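Local atomic coordinates of chemotaxis protein CheX (Vibrio vulnificus, PDB entry 6VPW), a protein that probably acts in bacterial chemotaxis signalling by dephosphorylating the phosphorylated response regulator CheY. Residues E38-D43 with F149-F154; G57-T62 with M97-A102. All blocks are in the same frame, centred on the assembly; numbering follows the deposited sequence.

Interaction 1. Residues E38-D43 with F149-F154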
# COMPACT_ATOMS: atom_id res chain seq x y z
N GLU A 38 8.44 16.08 7.29
CA GLU A 38 9.70 15.74 6.56
C GLU A 38 9.42 15.10 5.19
O GLU A 38 8.41 14.38 5.03
CB GLU A 38 10.57 14.82 7.42
CG GLU A 38 9.82 13.69 8.08
CD GLU A 38 10.72 12.74 8.84
OE1 GLU A 38 11.65 12.20 8.21
OE2 GLU A 38 10.54 12.60 10.06
N ILE A 39 10.34 15.36 4.25
CA ILE A 39 10.25 14.79 2.87
C ILE A 39 10.66 13.32 2.95
O ILE A 39 11.72 13.03 3.54
CB ILE A 39 11.14 15.58 1.89
CG1 ILE A 39 10.84 17.09 1.94
CG2 ILE A 39 11.01 15.02 0.49
CD1 ILE A 39 11.79 17.93 1.11
N ALA A 40 9.83 12.44 2.39
CA ALA A 40 10.11 10.98 2.37
C ALA A 40 9.74 10.44 0.98
O ALA A 40 8.59 9.99 0.80
CB ALA A 40 9.34 10.29 3.47
N ARG A 41 10.70 10.47 0.05
CA ARG A 41 10.42 10.03 -1.34
C ARG A 41 11.25 8.79 -1.70
O ARG A 41 12.34 8.61 -1.13
CB ARG A 41 10.70 11.20 -2.29
CG ARG A 41 9.76 12.38 -2.08
CD ARG A 41 10.19 13.60 -2.86
NE ARG A 41 10.05 13.41 -4.30
CZ ARG A 41 10.55 14.22 -5.22
NH1 ARG A 41 11.25 15.29 -4.86
NH2 ARG A 41 10.37 13.95 -6.50
N GLY A 42 10.77 8.02 -2.67
CA GLY A 42 11.50 6.84 -3.17
C GLY A 42 11.02 6.47 -4.56
O GLY A 42 10.10 7.15 -5.07
N ASP A 43 11.55 5.38 -5.12
CA ASP A 43 11.25 5.02 -6.53
C ASP A 43 10.45 3.73 -6.59
O ASP A 43 9.71 3.53 -7.58
CB ASP A 43 12.56 4.99 -7.32
CG ASP A 43 13.33 6.30 -7.23
OD1 ASP A 43 12.69 7.38 -7.37
OD2 ASP A 43 14.54 6.23 -6.96
N PHE A 149 13.60 3.76 3.32
CA PHE A 149 13.02 4.03 4.65
C PHE A 149 11.83 3.11 4.86
O PHE A 149 11.15 2.69 3.89
CB PHE A 149 12.69 5.52 4.85
CG PHE A 149 11.86 6.13 3.77
CD1 PHE A 149 10.47 6.03 3.81
CD2 PHE A 149 12.45 6.79 2.71
CE1 PHE A 149 9.69 6.59 2.80
CE2 PHE A 149 11.68 7.34 1.70
CZ PHE A 149 10.30 7.25 1.75
N ILE A 150 11.67 2.74 6.11
CA ILE A 150 10.49 1.96 6.57
C ILE A 150 9.55 2.95 7.23
O ILE A 150 10.04 3.84 7.98
CB ILE A 150 10.86 0.84 7.55
CG1 ILE A 150 11.72 -0.23 6.90
CG2 ILE A 150 9.60 0.23 8.18
CD1 ILE A 150 12.29 -1.21 7.89
N GLU A 151 8.26 2.83 6.93
CA GLU A 151 7.27 3.62 7.69
C GLU A 151 6.31 2.60 8.28
O GLU A 151 5.96 1.59 7.58
CB GLU A 151 6.55 4.68 6.86
CG GLU A 151 7.44 5.83 6.44
CD GLU A 151 6.65 6.98 5.84
OE1 GLU A 151 7.27 7.86 5.21
OE2 GLU A 151 5.43 7.01 6.03
N ILE A 152 5.92 2.83 9.53
CA ILE A 152 5.02 1.84 10.17
C ILE A 152 4.02 2.59 11.04
O ILE A 152 4.37 3.67 11.55
CB ILE A 152 5.87 0.81 10.93
CG1 ILE A 152 5.10 -0.48 11.22
CG2 ILE A 152 6.48 1.41 12.19
CD1 ILE A 152 6.02 -1.65 11.48
N CYS A 153 2.81 2.06 11.10
CA CYS A 153 1.71 2.66 11.90
C CYS A 153 0.89 1.49 12.44
O CYS A 153 0.46 0.65 11.62
CB CYS A 153 0.83 3.60 11.07
SG CYS A 153 -0.28 4.69 12.03
N PHE A 154 0.75 1.40 13.76
CA PHE A 154 -0.14 0.39 14.39
C PHE A 154 -1.16 1.12 15.25
O PHE A 154 -0.82 2.16 15.84
CB PHE A 154 0.61 -0.63 15.25
CG PHE A 154 1.27 -1.75 14.50
CD1 PHE A 154 0.56 -2.91 14.20
CD2 PHE A 154 2.60 -1.67 14.12
CE1 PHE A 154 1.18 -3.96 13.55
CE2 PHE A 154 3.20 -2.72 13.45
CZ PHE A 154 2.49 -3.86 13.16
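Residues Ala40 and Phe149 bring the two backbones closest, with 7.9 Å from Ala40 CA to Phe149 CA, where segment 38-43 passes over one face of the six-stranded antiparallel sheet of the CheX fold. Strand 148-154 lies inside that sheet, between 137-142 and 56-63. Segment 38-43 contains the short strand 41-42, which pairs with 126-130 as a separate two-stranded sheet before the chain turns a corner at Asp43. The Phe149 ring fits against the backbone of this covering segment. Its chi1 of 52° folds the ring over the sheet toward strand 56-63 and Thr62, with one face turned to the covering segment. Ala40 CB lies over that face in a CH-pi contact, 4.1 Å from the Phe149 centroid and 29° off the normal. At the far end of the ring, Phe149 CZ approaches Ala40 C to 3.3 Å. The edge meets the next peptide: Arg41 O is 3.2 Å from Phe149 CE2, near the ring plane. Arg41 itself points away, its NE hydrogen-bonded to Gly125 O. Glu151, extended beyond CG, rises from the same face as Phe149, and its carboxylate is held by a salt bridge to Lys35. Further along, Cys153 is disulfide-bonded to Cys132. The Ala40 methyl is shared between ring and carboxylate: CB lies 3.6 Å from both Phe149 CZ and Glu151 OE1.

Interaction 2. Residues G57-T62 with M97-A102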
# COMPACT_ATOMS: atom_id res chain seq x y z
N GLY A 57 -2.51 -2.51 11.50
CA GLY A 57 -1.65 -1.41 11.03
C GLY A 57 -1.10 -1.70 9.66
O GLY A 57 -1.66 -2.58 8.95
N SER A 58 -0.08 -0.94 9.27
CA SER A 58 0.53 -1.09 7.93
C SER A 58 2.02 -0.80 8.01
O SER A 58 2.45 -0.10 8.94
CB SER A 58 -0.14 -0.19 6.92
OG SER A 58 -0.18 1.17 7.39
N MET A 59 2.77 -1.37 7.09
CA MET A 59 4.22 -1.13 6.97
C MET A 59 4.55 -0.88 5.49
O MET A 59 3.90 -1.51 4.61
CB MET A 59 4.99 -2.32 7.53
CG MET A 59 6.49 -2.12 7.57
SD MET A 59 7.27 -2.73 6.07
CE MET A 59 7.47 -4.46 6.49
N SER A 60 5.46 0.05 5.23
CA SER A 60 5.96 0.28 3.86
C SER A 60 7.50 0.32 3.91
O SER A 60 8.06 0.74 4.95
CB SER A 60 5.40 1.54 3.24
OG SER A 60 5.68 2.68 4.04
N ILE A 61 8.12 -0.23 2.87
CA ILE A 61 9.58 -0.14 2.67
C ILE A 61 9.75 0.58 1.34
O ILE A 61 9.23 0.07 0.33
CB ILE A 61 10.29 -1.50 2.61
CG1 ILE A 61 9.93 -2.40 3.79
CG2 ILE A 61 11.78 -1.28 2.50
CD1 ILE A 61 10.47 -3.80 3.66
N THR A 62 10.46 1.71 1.36
CA THR A 62 10.66 2.50 0.13
C THR A 62 12.14 2.50 -0.19
O THR A 62 12.94 2.73 0.75
CB THR A 62 10.11 3.92 0.33
OG1 THR A 62 8.70 3.80 0.58
CG2 THR A 62 10.39 4.79 -0.87
N MET A 97 9.34 -11.01 3.49
CA MET A 97 10.37 -11.59 4.39
C MET A 97 10.58 -10.68 5.60
O MET A 97 10.71 -11.21 6.73
CB MET A 97 11.71 -11.78 3.67
CG MET A 97 11.74 -12.97 2.75
SD MET A 97 13.40 -13.20 2.01
CE MET A 97 13.48 -11.77 0.94
N VAL A 98 10.60 -9.36 5.39
CA VAL A 98 10.83 -8.44 6.54
C VAL A 98 9.64 -8.54 7.50
O VAL A 98 9.87 -8.63 8.73
CB VAL A 98 11.05 -6.99 6.05
CG1 VAL A 98 11.02 -6.00 7.21
CG2 VAL A 98 12.36 -6.87 5.28
N THR A 99 8.43 -8.51 6.96
CA THR A 99 7.21 -8.59 7.81
C THR A 99 7.15 -9.94 8.53
O THR A 99 6.79 -9.94 9.74
CB THR A 99 5.95 -8.34 6.98
OG1 THR A 99 6.18 -7.11 6.29
CG2 THR A 99 4.70 -8.26 7.82
N GLY A 100 7.46 -11.03 7.82
CA GLY A 100 7.48 -12.39 8.39
C GLY A 100 8.44 -12.50 9.56
O GLY A 100 8.07 -13.10 10.57
N GLY A 101 9.65 -11.95 9.40
CA GLY A 101 10.64 -11.94 10.49
C GLY A 101 10.16 -11.11 11.69
O GLY A 101 10.32 -11.58 12.83
N ALA A 102 9.65 -9.90 11.46
CA ALA A 102 9.13 -9.03 12.54
C ALA A 102 7.99 -9.75 13.27
O ALA A 102 7.96 -9.74 14.52
CB ALA A 102 8.67 -7.71 11.95
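No ring or other flat side chain takes part where Met59 and Ile61 meet Val98 and Thr99; the flat element is the sheet itself, with Met59 and Ile61 on the face toward helix 85-107 and Ser58, Ser60 and Thr62 on the other. On that second face Ser58 OG and Ser60 OG hydrogen-bond to ND1 and NE2 of His130, and Ser58 OG also hydrogen-bonds to Thr117 OG1 of the second subunit. The axes of strand 57-62 and helix 97-102 approach to 10.4 Å, their N-to-C directions 134° apart. Met59 has CG anti to the backbone N (chi1 -175°), then bends at the next two torsions, bringing its methyl end up to the helix. That CE comes to 3.9 Å from Val98 CG1, the two side chains crossing at about a right angle, while Met59 and Thr99 slide past each other in opposite directions. The Thr99 hydroxyl is satisfied within the helix by Thr95 O, one turn back. Ile61 meets Val98 tip to tip, with Ile61 CD1 4.0 Å from Val98 CG2. Helix 8-23 also packs here, Phe11 against Met59 and Val18 against Val98. Such apolar packing of long helices on one face of an antiparallel sheet is the alpha/beta core of the CheC-like fold.

In the fold
Interactions 1 and 2 lie about 12 Å apart between centres and share one sheet, working on its two faces. Strands 148-154 and 56-63 are neighbours, joined by probable backbone hydrogen bonds from Thr62 N to Phe149 O (2.8 Å) and Ser60 N to Glu151 O. Interaction 2 is wholly buried, held by aliphatic and methionine carbons against helix 85-107. Interaction 1 is also mostly buried, but exposed Arg41 borders it; a ring packs against backbone, with a glutamate carboxylate beside it. On the face of the sheet covered by segment 38-43, Gly42 also packs on Thr62, whereas Ile150 touches Met59 on the helix face, so the strand pair links both layers.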